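Local coordinates for protein membrane-bound protease PH1510 (Pyrococcus horikoshii, PDB 6M4B) that cleaves proteins such as casein and a stomatin homolog near hydrophobic or aromatic residues, through the serine protease domain seen here in an inactive, substituted form, at residues A[84-96]-A[129-142]. The protein carries 1 engineered substitution. Numbering follows the deposited sequence.
Sequences AGTYIALGSHLIA and FIAYIKSLAQESGR
Tyr87 of helix 84-90 slots as a knob into a hole on helix 123-139 formed by Phe129, Tyr132, Ile133 and Leu136. Its CB meets Leu136 CD1 at 4.0 Å. Further out, CD2 lies 3.5 Å from Tyr132 CD2, the rings rim to rim with planes at 22°. Ile133 has CG1 anti to its backbone N (chi1 -152°), carrying CD1 over one face of the Tyr87 ring in a CH-pi contact. A tyrosine suits the hole: its flat ring offers Ile133 a face and Tyr132 a rim, and its length takes OH to Phe129 CB and CD1. At the end of helix 84-90, Leu90 CD1 packs on Ile133 CG1, and a water donates to Leu90 O and Leu136 O. Past the Schellman turn at Gly141, long, extended, multi-donor Arg142 gives Ser92 O two hydrogen bonds, from NH1 (2.8 Å) and NH2 (3.1 Å), in the guanidinium plane. Apolar Ile95 lays CD1 against that face, 3.5 Å above its centre, and Glu169 pairs with NH2. A leucine in place of Arg142 would probably leave Ser92 O without these donors and the Glu169 carboxylate without its salt-bridge mate. In this ClpP/crotonase-clan domain, helix 84-90 follows the nucleophile position, Ala83, an engineered alanine; Met56 of helix 53-64 and Ile151 of helix 144-152 also touch Tyr87. Arg142 joins the end of helix 123-139 to the loop leading into strand 94-97 of the parallel sheet.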
loop_
_atom_site.group_PDB
_atom_site.type_symbol
_atom_site.label_atom_id
_atom_site.label_comp_id
_atom_site.label_asym_id
_atom_site.label_seq_id
_atom_site.Cartn_x
_atom_site.Cartn_y
_atom_site.Cartn_z
ATOM N N ALA A 84 3.823 -0.583 14.841
ATOM C CA ALA A 84 2.905 -1.001 13.790
ATOM C C ALA A 84 1.484 -0.432 13.940
ATOM O O ALA A 84 0.807 -0.205 12.945
ATOM C CB ALA A 84 2.817 -2.499 13.715
ATOM N N GLY A 85 1.062 -0.190 15.175
ATOM C CA GLY A 85 -0.252 0.352 15.462
ATOM C C GLY A 85 -0.467 1.758 14.924
ATOM O O GLY A 85 -1.613 2.127 14.622
ATOM N N THR A 86 0.614 2.561 14.876
ATOM C CA THR A 86 0.537 3.909 14.371
ATOM C C THR A 86 0.128 3.933 12.907
ATOM O O THR A 86 -0.686 4.760 12.514
ATOM C CB THR A 86 1.862 4.581 14.558
ATOM O OG1 THR A 86 2.151 4.624 15.970
ATOM C CG2 THR A 86 1.857 5.968 14.035
ATOM N N TYR A 87 0.664 2.978 12.125
ATOM C CA TYR A 87 0.406 2.845 10.714
ATOM C C TYR A 87 -1.059 2.432 10.462
ATOM O O TYR A 87 -1.678 2.919 9.538
ATOM C CB TYR A 87 1.325 1.778 10.056
ATOM C CG TYR A 87 2.842 2.072 10.069
ATOM C CD1 TYR A 87 3.619 1.868 11.212
ATOM C CD2 TYR A 87 3.505 2.469 8.907
ATOM C CE1 TYR A 87 4.986 2.085 11.202
ATOM C CE2 TYR A 87 4.862 2.651 8.889
ATOM C CZ TYR A 87 5.598 2.448 10.026
ATOM O OH TYR A 87 6.923 2.652 10.010
ATOM N N ILE A 88 -1.599 1.542 11.294
ATOM C CA ILE A 88 -3.000 1.128 11.195
ATOM C C ILE A 88 -3.872 2.361 11.363
ATOM O O ILE A 88 -4.738 2.622 10.550
ATOM C CB ILE A 88 -3.326 0.037 12.260
ATOM C CG1 ILE A 88 -2.537 -1.268 11.975
ATOM C CG2 ILE A 88 -4.821 -0.323 12.298
ATOM C CD1 ILE A 88 -2.518 -2.265 13.123
ATOM N N ALA A 89 -3.567 3.162 12.383
ATOM C CA ALA A 89 -4.248 4.417 12.581
ATOM C C ALA A 89 -4.107 5.386 11.398
ATOM O O ALA A 89 -5.145 5.818 10.845
ATOM C CB ALA A 89 -3.767 5.085 13.842
ATOM N N LEU A 90 -2.864 5.676 10.961
ATOM C CA LEU A 90 -2.657 6.556 9.801
ATOM C C LEU A 90 -3.268 6.076 8.509
ATOM O O LEU A 90 -3.588 6.890 7.629
ATOM C CB LEU A 90 -1.190 6.891 9.595
ATOM C CG LEU A 90 -0.553 7.638 10.737
ATOM C CD1 LEU A 90 0.949 7.651 10.553
ATOM C CD2 LEU A 90 -1.095 9.063 10.790
ATOM N N GLY A 91 -3.483 4.775 8.383
ATOM C CA GLY A 91 -4.107 4.206 7.199
ATOM C C GLY A 91 -5.615 4.229 7.183
ATOM O O GLY A 91 -6.232 3.788 6.211
ATOM N N SER A 92 -6.220 4.805 8.201
ATOM C CA SER A 92 -7.649 4.661 8.430
ATOM C C SER A 92 -8.388 5.941 8.095
ATOM O O SER A 92 -7.797 7.019 7.923
ATOM C CB SER A 92 -7.905 4.262 9.896
ATOM O OG SER A 92 -7.918 5.407 10.750
ATOM N N HIS A 93 -9.706 5.804 8.004
ATOM C CA HIS A 93 -10.585 6.885 7.585
ATOM C C HIS A 93 -10.688 8.022 8.577
ATOM O O HIS A 93 -10.989 9.138 8.196
ATOM C CB HIS A 93 -11.961 6.309 7.277
ATOM C CG HIS A 93 -11.952 5.349 6.146
ATOM N ND1 HIS A 93 -11.705 4.007 6.312
ATOM C CD2 HIS A 93 -12.148 5.533 4.813
ATOM C CE1 HIS A 93 -11.744 3.400 5.135
ATOM N NE2 HIS A 93 -12.001 4.310 4.212
ATOM N N LEU A 94 -10.506 7.704 9.860
ATOM C CA LEU A 94 -10.608 8.665 10.928
ATOM C C LEU A 94 -9.896 8.102 12.161
ATOM O O LEU A 94 -9.995 6.911 12.421
ATOM C CB LEU A 94 -12.078 8.930 11.275
ATOM C CG LEU A 94 -12.363 10.270 11.972
ATOM C CD1 LEU A 94 -12.322 11.340 10.926
ATOM C CD2 LEU A 94 -13.736 10.332 12.643
ATOM N N ILE A 95 -9.178 8.947 12.894
ATOM C CA ILE A 95 -8.507 8.504 14.084
ATOM C C ILE A 95 -9.072 9.293 15.227
ATOM O O ILE A 95 -9.120 10.520 15.164
ATOM C CB ILE A 95 -6.966 8.729 14.042
ATOM C CG1 ILE A 95 -6.325 8.059 12.811
ATOM C CG2 ILE A 95 -6.334 8.152 15.288
ATOM C CD1 ILE A 95 -4.954 8.637 12.477
ATOM N N ALA A 96 -9.409 8.578 16.279
ATOM C CA ALA A 96 -9.790 9.167 17.551
ATOM C C ALA A 96 -8.899 8.601 18.655
ATOM O O ALA A 96 -8.535 7.410 18.629
ATOM C CB ALA A 96 -11.241 8.845 17.844
ATOM N N PHE A 129 10.361 2.421 5.320
ATOM C CA PHE A 129 9.320 2.655 6.290
ATOM C C PHE A 129 8.952 4.101 6.410
ATOM O O PHE A 129 7.758 4.413 6.499
ATOM C CB PHE A 129 9.639 2.014 7.658
ATOM C CG PHE A 129 9.296 0.564 7.701
ATOM C CD1 PHE A 129 7.959 0.170 7.646
ATOM C CD2 PHE A 129 10.279 -0.416 7.591
ATOM C CE1 PHE A 129 7.615 -1.177 7.582
ATOM C CE2 PHE A 129 9.941 -1.764 7.518
ATOM C CZ PHE A 129 8.611 -2.144 7.519
ATOM N N ILE A 130 9.940 4.972 6.295
ATOM C CA ILE A 130 9.694 6.406 6.236
ATOM C C ILE A 130 8.866 6.745 5.000
ATOM O O ILE A 130 7.861 7.442 5.120
ATOM C CB ILE A 130 10.989 7.225 6.238
ATOM C CG1 ILE A 130 11.686 7.100 7.607
ATOM C CG2 ILE A 130 10.721 8.678 5.936
ATOM C CD1 ILE A 130 13.106 7.665 7.659
ATOM N N ALA A 131 9.238 6.237 3.828
ATOM C CA ALA A 131 8.427 6.494 2.653
ATOM C C ALA A 131 6.987 5.963 2.861
ATOM O O ALA A 131 6.027 6.650 2.497
ATOM C CB ALA A 131 9.046 5.884 1.416
ATOM N N TYR A 132 6.835 4.788 3.470
ATOM C CA TYR A 132 5.494 4.213 3.656
ATOM C C TYR A 132 4.616 5.025 4.655
ATOM O O TYR A 132 3.475 5.402 4.329
ATOM C CB TYR A 132 5.604 2.798 4.089
ATOM C CG TYR A 132 4.324 2.073 4.239
ATOM C CD1 TYR A 132 3.538 1.786 3.136
ATOM C CD2 TYR A 132 3.903 1.613 5.487
ATOM C CE1 TYR A 132 2.347 1.113 3.248
ATOM C CE2 TYR A 132 2.734 0.888 5.612
ATOM C CZ TYR A 132 1.946 0.663 4.527
ATOM O OH TYR A 132 0.791 -0.046 4.673
ATOM N N ILE A 133 5.180 5.374 5.804
ATOM C CA ILE A 133 4.439 6.107 6.836
ATOM C C ILE A 133 4.061 7.520 6.360
ATOM O O ILE A 133 2.934 7.967 6.575
ATOM C CB ILE A 133 5.164 6.140 8.191
ATOM C CG1 ILE A 133 4.129 6.253 9.322
ATOM C CG2 ILE A 133 6.219 7.258 8.272
ATOM C CD1 ILE A 133 4.721 6.196 10.697
ATOM N N LYS A 134 4.943 8.141 5.589
ATOM C CA LYS A 134 4.667 9.439 5.012
ATOM C C LYS A 134 3.563 9.398 3.968
ATOM O O LYS A 134 2.743 10.309 3.881
ATOM C CB LYS A 134 5.917 10.062 4.425
ATOM C CG LYS A 134 6.840 10.662 5.470
ATOM C CD LYS A 134 8.122 11.198 4.867
ATOM C CE LYS A 134 7.928 12.438 3.996
ATOM N NZ LYS A 134 8.632 13.616 4.537
ATOM N N SER A 135 3.513 8.323 3.211
ATOM C CA SER A 135 2.496 8.135 2.244
ATOM C C SER A 135 1.118 7.970 2.910
ATOM O O SER A 135 0.175 8.527 2.398
ATOM C CB SER A 135 2.793 6.926 1.364
ATOM O OG SER A 135 2.570 5.673 1.992
ATOM N N LEU A 136 1.021 7.211 4.016
ATOM C CA LEU A 136 -0.236 7.074 4.724
ATOM C C LEU A 136 -0.692 8.453 5.253
ATOM O O LEU A 136 -1.847 8.808 5.078
ATOM C CB LEU A 136 -0.145 6.050 5.853
ATOM C CG LEU A 136 0.287 4.622 5.467
ATOM C CD1 LEU A 136 0.273 3.774 6.706
ATOM C CD2 LEU A 136 -0.658 4.072 4.417
ATOM N N ALA A 137 0.239 9.253 5.769
ATOM C CA ALA A 137 -0.075 10.601 6.160
ATOM C C ALA A 137 -0.546 11.482 5.003
ATOM O O ALA A 137 -1.566 12.146 5.118
ATOM C CB ALA A 137 1.103 11.256 6.890
ATOM N N GLN A 138 0.185 11.479 3.891
ATOM C CA GLN A 138 -0.154 12.331 2.749
ATOM C C GLN A 138 -1.457 11.903 2.137
ATOM O O GLN A 138 -2.231 12.733 1.746
ATOM C CB GLN A 138 0.933 12.345 1.660
ATOM C CG GLN A 138 2.301 12.716 2.179
ATOM C CD GLN A 138 2.626 14.162 1.992
ATOM O OE1 GLN A 138 1.721 15.001 1.773
ATOM N NE2 GLN A 138 3.935 14.489 2.095
ATOM N N GLU A 139 -1.678 10.605 2.026
ATOM C CA GLU A 139 -2.916 10.093 1.481
ATOM C C GLU A 139 -4.155 10.537 2.303
ATOM O O GLU A 139 -5.227 10.666 1.750
ATOM C CB GLU A 139 -2.884 8.557 1.438
ATOM C CG GLU A 139 -2.033 8.039 0.291
ATOM C CD GLU A 139 -1.572 6.597 0.458
ATOM O OE1 GLU A 139 -2.059 5.898 1.389
ATOM O OE2 GLU A 139 -0.698 6.175 -0.347
ATOM N N SER A 140 -3.995 10.687 3.609
ATOM C CA SER A 140 -5.080 11.070 4.483
ATOM C C SER A 140 -5.066 12.536 4.921
ATOM O O SER A 140 -5.807 12.902 5.830
ATOM C CB SER A 140 -5.036 10.167 5.710
ATOM O OG SER A 140 -3.822 10.289 6.417
ATOM N N GLY A 141 -4.229 13.387 4.301
ATOM C CA GLY A 141 -4.185 14.800 4.690
ATOM C C GLY A 141 -3.639 15.023 6.092
ATOM O O GLY A 141 -3.797 16.064 6.631
ATOM N N ARG A 142 -2.932 14.064 6.662
ATOM C CA ARG A 142 -2.402 14.181 7.980
ATOM C C ARG A 142 -0.927 14.619 7.928
ATOM O O ARG A 142 -0.298 14.594 6.898
ATOM C CB ARG A 142 -2.568 12.831 8.714
ATOM C CG ARG A 142 -4.039 12.496 9.018
ATOM C CD ARG A 142 -4.180 11.083 9.538
ATOM N NE ARG A 142 -5.567 10.769 9.739
ATOM C CZ ARG A 142 -6.231 9.704 9.289
ATOM N NH1 ARG A 142 -5.668 8.757 8.551
ATOM N NH2 ARG A 142 -7.509 9.585 9.610
HETATM O O HOH W 1 -3.766 7.007 5.069
#